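Long-range contacts in uncharacterized protein (Acinetobacter baumannii, PDB 4PAR), which probably acts as a modification-dependent restriction endonuclease that recognises 5-hydroxymethylcytosine in DNA and cuts the strands nearby: residues D11-Q16 with L42-Q47; I69-D74 with F121-F126; S7-Y12 with K164-E169. The protein carries 3 engineered substitutions. All blocks are in the same frame, centred on the assembly; numbering follows the deposited sequence.

Contact 1: residues D11-Q16 with L42-Q47; sequences DYVIRQ and LKFVTQ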
loop_
_atom_site.group_PDB
_atom_site.type_symbol
_atom_site.label_atom_id
_atom_site.label_comp_id
_atom_site.label_asym_id
_atom_site.label_seq_id
_atom_site.Cartn_x
_atom_site.Cartn_y
_atom_site.Cartn_z
ATOM N N ASP F 11 -22.365 7.389 6.425
ATOM C CA ASP F 11 -21.008 6.980 6.081
ATOM C C ASP F 11 -20.015 8.096 6.395
ATOM O O ASP F 11 -18.978 7.862 7.016
ATOM C CB ASP F 11 -20.919 6.581 4.605
ATOM C CG ASP F 11 -19.607 5.888 4.269
ATOM O OD1 ASP F 11 -19.409 4.735 4.709
ATOM O OD2 ASP F 11 -18.775 6.494 3.562
ATOM N N TYR F 12 -20.357 9.313 5.984
ATOM C CA TYR F 12 -19.508 10.477 6.218
ATOM C C TYR F 12 -19.224 10.687 7.707
ATOM O O TYR F 12 -18.064 10.789 8.117
ATOM C CB TYR F 12 -20.156 11.726 5.621
ATOM C CG TYR F 12 -19.373 13.001 5.846
ATOM C CD1 TYR F 12 -18.334 13.361 4.997
ATOM C CD2 TYR F 12 -19.680 13.852 6.899
ATOM C CE1 TYR F 12 -17.619 14.522 5.200
ATOM C CE2 TYR F 12 -18.967 15.017 7.106
ATOM C CZ TYR F 12 -17.939 15.346 6.255
ATOM O OH TYR F 12 -17.230 16.505 6.461
ATOM N N VAL F 13 -20.284 10.742 8.510
ATOM C CA VAL F 13 -20.153 10.929 9.950
ATOM C C VAL F 13 -19.309 9.831 10.596
ATOM O O VAL F 13 -18.421 10.117 11.394
ATOM C CB VAL F 13 -21.523 10.966 10.652
ATOM C CG1 VAL F 13 -21.335 11.163 12.147
ATOM C CG2 VAL F 13 -22.372 12.079 10.093
ATOM N N ILE F 14 -19.586 8.577 10.253
ATOM C CA ILE F 14 -18.826 7.468 10.819
ATOM C C ILE F 14 -17.341 7.588 10.494
ATOM O O ILE F 14 -16.490 7.435 11.377
ATOM C CB ILE F 14 -19.343 6.108 10.318
ATOM C CG1 ILE F 14 -20.738 5.847 10.869
ATOM C CG2 ILE F 14 -18.431 4.990 10.761
ATOM C CD1 ILE F 14 -20.875 6.188 12.316
ATOM N N ARG F 15 -17.033 7.875 9.234
ATOM C CA ARG F 15 -15.638 7.967 8.814
ATOM C C ARG F 15 -14.910 9.186 9.391
ATOM O O ARG F 15 -13.707 9.119 9.625
ATOM C CB ARG F 15 -15.542 7.976 7.287
ATOM C CG ARG F 15 -16.049 6.697 6.651
ATOM C CD ARG F 15 -15.845 6.706 5.157
ATOM N NE ARG F 15 -14.438 6.566 4.811
ATOM C CZ ARG F 15 -13.982 6.513 3.565
ATOM N NH1 ARG F 15 -14.828 6.594 2.545
ATOM N NH2 ARG F 15 -12.683 6.383 3.339
ATOM N N GLN F 16 -15.616 10.289 9.623
ATOM C CA GLN F 16 -14.974 11.461 10.223
ATOM C C GLN F 16 -14.614 11.194 11.679
ATOM O O GLN F 16 -13.601 11.683 12.174
ATOM C CB GLN F 16 -15.869 12.704 10.131
ATOM C CG GLN F 16 -16.087 13.245 8.716
ATOM C CD GLN F 16 -14.851 13.897 8.108
ATOM O OE1 GLN F 16 -13.990 14.421 8.814
ATOM N NE2 GLN F 16 -14.769 13.870 6.787
ATOM N N LEU F 42 -25.140 21.282 10.462
ATOM C CA LEU F 42 -23.769 21.763 10.586
ATOM C C LEU F 42 -22.768 20.749 10.045
ATOM O O LEU F 42 -22.588 19.682 10.622
ATOM C CB LEU F 42 -23.443 22.067 12.048
ATOM C CG LEU F 42 -23.613 23.499 12.551
ATOM C CD1 LEU F 42 -24.958 24.074 12.147
ATOM C CD2 LEU F 42 -23.453 23.520 14.060
ATOM N N LYS F 43 -22.107 21.085 8.945
ATOM C CA LYS F 43 -21.066 20.216 8.416
ATOM C C LYS F 43 -19.854 20.309 9.325
ATOM O O LYS F 43 -19.581 21.370 9.887
ATOM C CB LYS F 43 -20.701 20.598 6.977
ATOM C CG LYS F 43 -19.672 19.681 6.330
ATOM C CD LYS F 43 -19.424 20.037 4.871
ATOM C CE LYS F 43 -18.340 19.153 4.266
ATOM N NZ LYS F 43 -18.089 19.455 2.827
ATOM N N PHE F 44 -19.141 19.200 9.490
ATOM C CA PHE F 44 -17.925 19.209 10.296
ATOM C C PHE F 44 -16.840 18.331 9.682
ATOM O O PHE F 44 -17.130 17.395 8.931
ATOM C CB PHE F 44 -18.219 18.767 11.732
ATOM C CG PHE F 44 -18.644 17.330 11.858
ATOM C CD1 PHE F 44 -17.703 16.318 11.971
ATOM C CD2 PHE F 44 -19.980 16.996 11.887
ATOM C CE1 PHE F 44 -18.090 15.011 12.088
ATOM C CE2 PHE F 44 -20.370 15.682 12.003
ATOM C CZ PHE F 44 -19.425 14.690 12.105
ATOM N N VAL F 45 -15.588 18.650 9.998
ATOM C CA VAL F 45 -14.442 17.901 9.490
ATOM C C VAL F 45 -13.473 17.623 10.637
ATOM O O VAL F 45 -13.193 18.509 11.447
ATOM C CB VAL F 45 -13.697 18.671 8.365
ATOM C CG1 VAL F 45 -12.645 17.790 7.711
ATOM C CG2 VAL F 45 -14.666 19.191 7.328
ATOM N N THR F 46 -12.964 16.398 10.715
ATOM C CA THR F 46 -11.944 16.067 11.710
ATOM C C THR F 46 -10.557 16.008 11.087
ATOM O O THR F 46 -10.398 15.571 9.949
ATOM C CB THR F 46 -12.216 14.716 12.401
ATOM O OG1 THR F 46 -12.335 13.686 11.412
ATOM C CG2 THR F 46 -13.485 14.780 13.243
ATOM N N GLN F 47 -9.560 16.445 11.849
ATOM C CA GLN F 47 -8.174 16.437 11.401
ATOM C C GLN F 47 -8.005 17.285 10.149
ATOM O O GLN F 47 -7.376 16.869 9.177
ATOM C CB GLN F 47 -7.697 15.010 11.158
ATOM C CG GLN F 47 -7.819 14.142 12.379
ATOM C CD GLN F 47 -7.206 12.785 12.184
ATOM O OE1 GLN F 47 -6.627 12.500 11.135
ATOM N NE2 GLN F 47 -7.325 11.930 13.196
#

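Contact 2: residues I69-D74 with F121-F126; sequences IHIEVD and FRVNVF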
loop_
_atom_site.group_PDB
_atom_site.type_symbol
_atom_site.label_atom_id
_atom_site.label_comp_id
_atom_site.label_asym_id
_atom_site.label_seq_id
_atom_site.Cartn_x
_atom_site.Cartn_y
_atom_site.Cartn_z
ATOM N N ILE F 69 -15.190 27.716 12.577
ATOM C CA ILE F 69 -14.807 27.436 13.960
ATOM C C ILE F 69 -13.984 26.166 14.103
ATOM O O ILE F 69 -14.349 25.119 13.576
ATOM C CB ILE F 69 -16.038 27.306 14.870
ATOM C CG1 ILE F 69 -16.755 28.649 14.985
ATOM C CG2 ILE F 69 -15.629 26.801 16.239
ATOM C CD1 ILE F 69 -17.760 28.702 16.103
ATOM N N HIS F 70 -12.877 26.256 14.831
ATOM C CA HIS F 70 -12.074 25.078 15.096
ATOM C C HIS F 70 -12.081 24.732 16.568
ATOM O O HIS F 70 -12.322 25.577 17.429
ATOM C CB HIS F 70 -10.636 25.267 14.639
ATOM C CG HIS F 70 -10.488 25.447 13.164
ATOM N ND1 HIS F 70 -10.080 24.429 12.333
ATOM C CD2 HIS F 70 -10.669 26.534 12.376
ATOM C CE1 HIS F 70 -10.020 24.878 11.090
ATOM N NE2 HIS F 70 -10.378 26.149 11.089
ATOM N N ILE F 71 -11.825 23.461 16.835
ATOM C CA ILE F 71 -11.659 22.960 18.177
ATOM C C ILE F 71 -10.405 22.101 18.203
ATOM O O ILE F 71 -10.236 21.177 17.390
ATOM C CB ILE F 71 -12.878 22.160 18.638
ATOM C CG1 ILE F 71 -14.079 23.094 18.778
ATOM C CG2 ILE F 71 -12.591 21.477 19.957
ATOM C CD1 ILE F 71 -15.378 22.484 18.338
ATOM N N GLU F 72 -9.523 22.445 19.131
ATOM C CA GLU F 72 -8.259 21.757 19.323
ATOM C C GLU F 72 -8.163 21.194 20.738
ATOM O O GLU F 72 -8.370 21.917 21.720
ATOM C CB GLU F 72 -7.099 22.713 19.063
ATOM C CG GLU F 72 -5.735 22.112 19.303
ATOM C CD GLU F 72 -4.624 23.133 19.185
ATOM O OE1 GLU F 72 -4.714 24.192 19.841
ATOM O OE2 GLU F 72 -3.664 22.876 18.429
ATOM N N VAL F 73 -7.864 19.906 20.840
ATOM C CA VAL F 73 -7.531 19.314 22.124
ATOM C C VAL F 73 -6.084 19.646 22.491
ATOM O O VAL F 73 -5.161 19.373 21.713
ATOM C CB VAL F 73 -7.721 17.784 22.106
ATOM C CG1 VAL F 73 -7.091 17.162 23.339
ATOM C CG2 VAL F 73 -9.204 17.433 21.997
ATOM N N ASP F 74 -5.891 20.267 23.656
ATOM C CA ASP F 74 -4.552 20.530 24.176
ATOM C C ASP F 74 -4.178 19.493 25.219
ATOM O O ASP F 74 -4.811 19.378 26.268
ATOM C CB ASP F 74 -4.433 21.935 24.790
ATOM C CG ASP F 74 -2.985 22.285 25.210
ATOM O OD1 ASP F 74 -2.108 21.389 25.196
ATOM O OD2 ASP F 74 -2.724 23.458 25.559
ATOM N N PHE F 121 -11.129 27.267 19.484
ATOM C CA PHE F 121 -11.414 26.965 20.872
ATOM C C PHE F 121 -10.550 25.804 21.323
ATOM O O PHE F 121 -10.314 24.861 20.565
ATOM C CB PHE F 121 -12.886 26.633 21.066
ATOM C CG PHE F 121 -13.797 27.799 20.850
ATOM C CD1 PHE F 121 -13.934 28.773 21.826
ATOM C CD2 PHE F 121 -14.525 27.918 19.679
ATOM C CE1 PHE F 121 -14.778 29.847 21.637
ATOM C CE2 PHE F 121 -15.372 28.991 19.483
ATOM C CZ PHE F 121 -15.497 29.958 20.465
ATOM N N ARG F 122 -10.074 25.863 22.558
ATOM C CA ARG F 122 -9.203 24.811 23.045
ATOM C C ARG F 122 -9.843 24.027 24.175
ATOM O O ARG F 122 -10.705 24.534 24.893
ATOM C CB ARG F 122 -7.865 25.398 23.492
ATOM C CG ARG F 122 -6.954 25.677 22.326
ATOM C CD ARG F 122 -5.638 26.302 22.729
ATOM N NE ARG F 122 -4.960 26.805 21.541
ATOM C CZ ARG F 122 -5.145 28.022 21.042
ATOM N NH1 ARG F 122 -5.968 28.873 21.646
ATOM N NH2 ARG F 122 -4.500 28.393 19.946
ATOM N N VAL F 123 -9.435 22.770 24.311
ATOM C CA VAL F 123 -9.856 21.984 25.458
ATOM C C VAL F 123 -8.643 21.454 26.212
ATOM O O VAL F 123 -7.860 20.680 25.668
ATOM C CB VAL F 123 -10.755 20.829 25.040
ATOM C CG1 VAL F 123 -11.302 20.120 26.279
ATOM C CG2 VAL F 123 -11.889 21.344 24.162
ATOM N N ASN F 124 -8.490 21.879 27.463
ATOM C CA ASN F 124 -7.342 21.484 28.269
ATOM C C ASN F 124 -7.654 20.261 29.105
ATOM O O ASN F 124 -8.459 20.320 30.035
ATOM C CB ASN F 124 -6.902 22.632 29.171
ATOM C CG ASN F 124 -6.655 23.902 28.402
ATOM O OD1 ASN F 124 -7.541 24.746 28.285
ATOM N ND2 ASN F 124 -5.453 24.040 27.853
ATOM N N VAL F 125 -6.999 19.156 28.771
ATOM C CA VAL F 125 -7.332 17.864 29.347
ATOM C C VAL F 125 -6.456 17.461 30.529
ATOM O O VAL F 125 -6.671 16.413 31.133
ATOM C CB VAL F 125 -7.235 16.781 28.282
ATOM C CG1 VAL F 125 -8.175 17.108 27.135
ATOM C CG2 VAL F 125 -5.805 16.673 27.791
ATOM N N PHE F 126 -5.474 18.290 30.867
ATOM C CA PHE F 126 -4.579 17.964 31.971
ATOM C C PHE F 126 -4.583 19.049 33.039
ATOM O O PHE F 126 -4.379 20.225 32.740
ATOM C CB PHE F 126 -3.156 17.742 31.459
ATOM C CG PHE F 126 -3.020 16.556 30.549
ATOM C CD1 PHE F 126 -3.774 15.418 30.754
ATOM C CD2 PHE F 126 -2.141 16.583 29.484
ATOM C CE1 PHE F 126 -3.651 14.329 29.915
ATOM C CE2 PHE F 126 -2.010 15.502 28.645
ATOM C CZ PHE F 126 -2.766 14.372 28.857
#

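Contact 3: residues S7-Y12 with K164-E169; sequences SDLTDY and KEWNIE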
loop_
_atom_site.group_PDB
_atom_site.type_symbol
_atom_site.label_atom_id
_atom_site.label_comp_id
_atom_site.label_asym_id
_atom_site.label_seq_id
_atom_site.Cartn_x
_atom_site.Cartn_y
_atom_site.Cartn_z
ATOM N N SER F 7 -27.900 7.607 3.475
ATOM C CA SER F 7 -26.816 6.762 3.958
ATOM C C SER F 7 -25.443 7.400 3.773
ATOM O O SER F 7 -24.488 7.048 4.468
ATOM C CB SER F 7 -26.851 5.415 3.237
ATOM O OG SER F 7 -26.573 5.569 1.855
ATOM N N ASP F 8 -25.345 8.324 2.823
ATOM C CA ASP F 8 -24.092 9.020 2.566
ATOM C C ASP F 8 -23.700 9.862 3.772
ATOM O O ASP F 8 -22.520 9.952 4.127
ATOM C CB ASP F 8 -24.212 9.886 1.320
ATOM C CG ASP F 8 -24.292 9.068 0.056
ATOM O OD1 ASP F 8 -23.508 8.104 -0.068
ATOM O OD2 ASP F 8 -25.141 9.379 -0.806
ATOM N N LEU F 9 -24.702 10.470 4.402
ATOM C CA LEU F 9 -24.492 11.216 5.636
ATOM C C LEU F 9 -23.907 10.309 6.697
ATOM O O LEU F 9 -22.891 10.635 7.300
ATOM C CB LEU F 9 -25.798 11.827 6.141
ATOM C CG LEU F 9 -25.719 12.470 7.528
ATOM C CD1 LEU F 9 -24.781 13.657 7.517
ATOM C CD2 LEU F 9 -27.101 12.883 8.014
ATOM N N THR F 10 -24.552 9.166 6.911
ATOM C CA THR F 10 -24.111 8.196 7.906
ATOM C C THR F 10 -22.671 7.762 7.664
ATOM O O THR F 10 -21.850 7.781 8.585
ATOM C CB THR F 10 -25.010 6.953 7.914
ATOM O OG1 THR F 10 -26.315 7.314 8.376
ATOM C CG2 THR F 10 -24.436 5.892 8.830
ATOM N N ASP F 11 -22.365 7.389 6.425
ATOM C CA ASP F 11 -21.008 6.980 6.081
ATOM C C ASP F 11 -20.015 8.096 6.395
ATOM O O ASP F 11 -18.978 7.862 7.016
ATOM C CB ASP F 11 -20.919 6.581 4.605
ATOM C CG ASP F 11 -19.607 5.888 4.269
ATOM O OD1 ASP F 11 -19.409 4.735 4.709
ATOM O OD2 ASP F 11 -18.775 6.494 3.562
ATOM N N TYR F 12 -20.357 9.313 5.984
ATOM C CA TYR F 12 -19.508 10.477 6.218
ATOM C C TYR F 12 -19.224 10.687 7.707
ATOM O O TYR F 12 -18.064 10.789 8.117
ATOM C CB TYR F 12 -20.156 11.726 5.621
ATOM C CG TYR F 12 -19.373 13.001 5.846
ATOM C CD1 TYR F 12 -18.334 13.361 4.997
ATOM C CD2 TYR F 12 -19.680 13.852 6.899
ATOM C CE1 TYR F 12 -17.619 14.522 5.200
ATOM C CE2 TYR F 12 -18.967 15.017 7.106
ATOM C CZ TYR F 12 -17.939 15.346 6.255
ATOM O OH TYR F 12 -17.230 16.505 6.461
ATOM N N LYS F 164 -26.461 28.664 5.279
ATOM C CA LYS F 164 -26.904 27.680 4.301
ATOM C C LYS F 164 -26.783 26.278 4.882
ATOM O O LYS F 164 -25.676 25.796 5.128
ATOM C CB LYS F 164 -26.086 27.801 3.011
ATOM C CG LYS F 164 -26.435 29.026 2.168
ATOM C CD LYS F 164 -25.367 29.332 1.126
ATOM C CE LYS F 164 -24.196 30.083 1.743
ATOM N NZ LYS F 164 -24.612 31.409 2.286
ATOM N N GLU F 165 -27.920 25.623 5.104
ATOM C CA GLU F 165 -27.909 24.317 5.753
ATOM C C GLU F 165 -27.207 23.288 4.878
ATOM O O GLU F 165 -27.120 23.436 3.660
ATOM C CB GLU F 165 -29.328 23.857 6.093
ATOM C CG GLU F 165 -30.218 23.576 4.903
ATOM C CD GLU F 165 -31.592 23.095 5.329
ATOM O OE1 GLU F 165 -31.805 22.911 6.547
ATOM O OE2 GLU F 165 -32.459 22.905 4.449
ATOM N N TRP F 166 -26.696 22.247 5.518
ATOM C CA TRP F 166 -25.824 21.288 4.861
ATOM C C TRP F 166 -26.596 20.145 4.204
ATOM O O TRP F 166 -27.481 19.548 4.820
ATOM C CB TRP F 166 -24.829 20.750 5.884
ATOM C CG TRP F 166 -23.920 19.686 5.387
ATOM C CD1 TRP F 166 -23.341 19.598 4.156
ATOM C CD2 TRP F 166 -23.477 18.542 6.124
ATOM N NE1 TRP F 166 -22.562 18.467 4.080
ATOM C CE2 TRP F 166 -22.631 17.802 5.277
ATOM C CE3 TRP F 166 -23.713 18.075 7.418
ATOM C CZ2 TRP F 166 -22.021 16.623 5.685
ATOM C CZ3 TRP F 166 -23.108 16.909 7.820
ATOM C CH2 TRP F 166 -22.272 16.193 6.957
ATOM N N ASN F 167 -26.267 19.857 2.946
ATOM C CA ASN F 167 -26.839 18.709 2.244
ATOM C C ASN F 167 -25.803 17.932 1.429
ATOM O O ASN F 167 -25.158 18.489 0.543
ATOM C CB ASN F 167 -27.973 19.159 1.325
ATOM C CG ASN F 167 -28.696 17.989 0.685
ATOM O OD1 ASN F 167 -28.766 16.898 1.255
ATOM N ND2 ASN F 167 -29.231 18.207 -0.508
ATOM N N ILE F 168 -25.666 16.641 1.721
ATOM C CA ILE F 168 -24.704 15.785 1.028
ATOM C C ILE F 168 -25.003 15.658 -0.461
ATOM O O ILE F 168 -24.124 15.855 -1.302
ATOM C CB ILE F 168 -24.670 14.367 1.630
ATOM C CG1 ILE F 168 -23.977 14.376 2.988
ATOM C CG2 ILE F 168 -23.925 13.419 0.706
ATOM C CD1 ILE F 168 -22.490 14.640 2.895
ATOM N N GLU F 169 -26.251 15.324 -0.772
ATOM C CA GLU F 169 -26.680 15.055 -2.139
ATOM C C GLU F 169 -26.412 16.217 -3.103
ATOM O O GLU F 169 -25.921 16.009 -4.212
ATOM C CB GLU F 169 -28.171 14.703 -2.143
ATOM C CG GLU F 169 -28.689 14.100 -3.440
ATOM C CD GLU F 169 -30.129 13.623 -3.319
ATOM O OE1 GLU F 169 -30.719 13.779 -2.228
ATOM O OE2 GLU F 169 -30.672 13.091 -4.312
#

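Contact 1: residues D11-Q16 with L42-Q47
Gln16 and Thr46 carry the tight end of this contact, where the last turn of helix 7-16 meets the chain entering strand 45-51. The backbone N of Thr46 points almost straight at the side-chain oxygen of Gln16 (N to OE1 2.9 Å, N-H...O angle 176°), though it sits somewhat tilted from the amide plane. Thr46 OG1 is also modelled as donating to Gln16 O, but at a distance shorter than a normal bond, so its exact length carries little weight. The glutamine chain bends at chi2 (-71°), which swings its amide round to the strand. Arg19 adds hydrogen bonds to both Gln16 OE1 and Thr46 OG1, and Asn278 OD1 takes the other end of the amide, NE2. Beside these bonds lies the buried ring of Phe44: Val13 CG1 meets its edge at CZ (4.0 Å), while Gln16 CB comes obliquely to CE1 (3.8 Å). Leu62 and Phe64 of strand 57-64 and Ile34 of helix 26-37 also pack against the Phe44 side chain.

The looser part is the partly exposed chain of Lys43, which crosses Tyr12 at about a right angle and offers its hydroxyl a carbon contact only, CE to OH at 3.6 Å. At this margin Tyr12 OH is a firm point, donating to Phe44 O at 2.6 Å, while Gln16 CG lies over one face of the phenol ring towards its rim.

The N-terminal helix is thus tied to the start of strand 45-51 and the residues leading into it, within a nuclease domain of the PD-(D/E)XK clan.

Contact 2: residues I69-D74 with F121-F126
His70 O and Phe121 N open a ladder of backbone bonds between two parallel strands. The N-H of Phe121 points straight at His70 O (2.9 Å), Phe121 O then takes Glu72 N, Glu72 O takes Val123 N, and Val123 O takes Asp74 N (2.8 Å). Beyond Asn124 the pairing fades into a weak bond from Val125 N to Asp74 O.

The face bearing Ile71, Val73, Phe121 and Val123 is apolar. Alongside it, at the two ends of the pair, Ile69 CG2 lies in the plane of the Phe121 ring, at the edge by CD2 (3.8 Å), and Val73 CG1 meets Val125 CG1 at 3.9 Å. Helices 136-159 (Ile146 on Ile71 and Phe121) and 26-37 (Val29 on Val73 and Val123) cover this face. Strand 119-124 is an outer strand of the mixed sheet within this chain, consistent with the alpha/beta core of a PD-(D/E)XK nuclease.

On the face with Glu72 and Arg122 the two side chains run side by side in the same direction, Glu72 with CG anti to its nitrogen (chi1 177°) and extended beyond. Glu72 OE1 makes a salt bridge to Arg122 NE at 3.1 Å, bent as a hydrogen bond and weak, with the carboxylate and guanidinium planes 50° apart. Farther out, Leu96 N donates to Glu72 OE2. Partners at both oxygens of the buried Glu72 carboxylate probably limit its rotation.

Contact 3: residues S7-Y12 with K164-E169
Trp166 brings the far rim of its indole to Tyr12. It is an offset edge-to-face pair, with the edge of the tryptophan turned toward the face of the tyrosine. The six-membered ring of Trp166 and the Tyr12 ring have centroids 5.3 Å apart and planes at 64°. The closest atoms are Trp166 CH2 and Tyr12 CD2, at 3.5 Å, and CH2 is equally near CE2, so the corner of the indole addresses one side of the phenol. Trp166 has CG anti to its backbone N (chi1 176°), which sends the indole across to the helix.

The aliphatic contacts lie beside it. Leu9 reaches the same corner of the indole from an oblique direction, its CD1 3.6 Å from Trp166 CH2 and 3.7 Å from Trp166 CZ3. Ile168 packs nearer the N-terminal end of the helix, on Asp8 and Leu9, with both of its branches. CG2 rests on Asp8 CB at 3.6 Å, using the methylene of that exposed aspartate and not its carboxylate, while CG1 lies 4.2 Å from Leu9 CA, where the helix backbone itself forms the surface.

No hydrogen bond or salt bridge joins the two segments. They are held by apolar and aromatic touching alone, at the surface of the molecule.

Outside the pair, Trp166 also leans on Lys43 and Gln66, so the indole touches both helix 7-16 and the loops that carry those residues. Leu9 packs as well on Leu136 of the second subunit. Ile168 lies at the short helix 168-171, and the contact thus joins the N-terminal helix of the nuclease part to the chain that follows helix 136-159 and leads toward the SRA-like part.

In the fold
Contacts 1 and 3 both start from helix 7-16 and share Asp11 and Tyr12. Their centres are 9 Å apart, and they touch where Lys43 meets Trp166. Contact 2 stands off, its centre 18 Å from that of contact 1 and 26 Å from that of contact 3, yet strands 45-51, 69-74 and 119-124 belong to one mixed sheet. Along the chain contact 1 closes before contact 2 opens, and contact 3, closing last, encloses contact 2. The N-terminal helix is thus tied both to the nuclease sheet and to the chain beyond helix 136-159, while the second subunit touches contacts 1 and 3 but not contact 2.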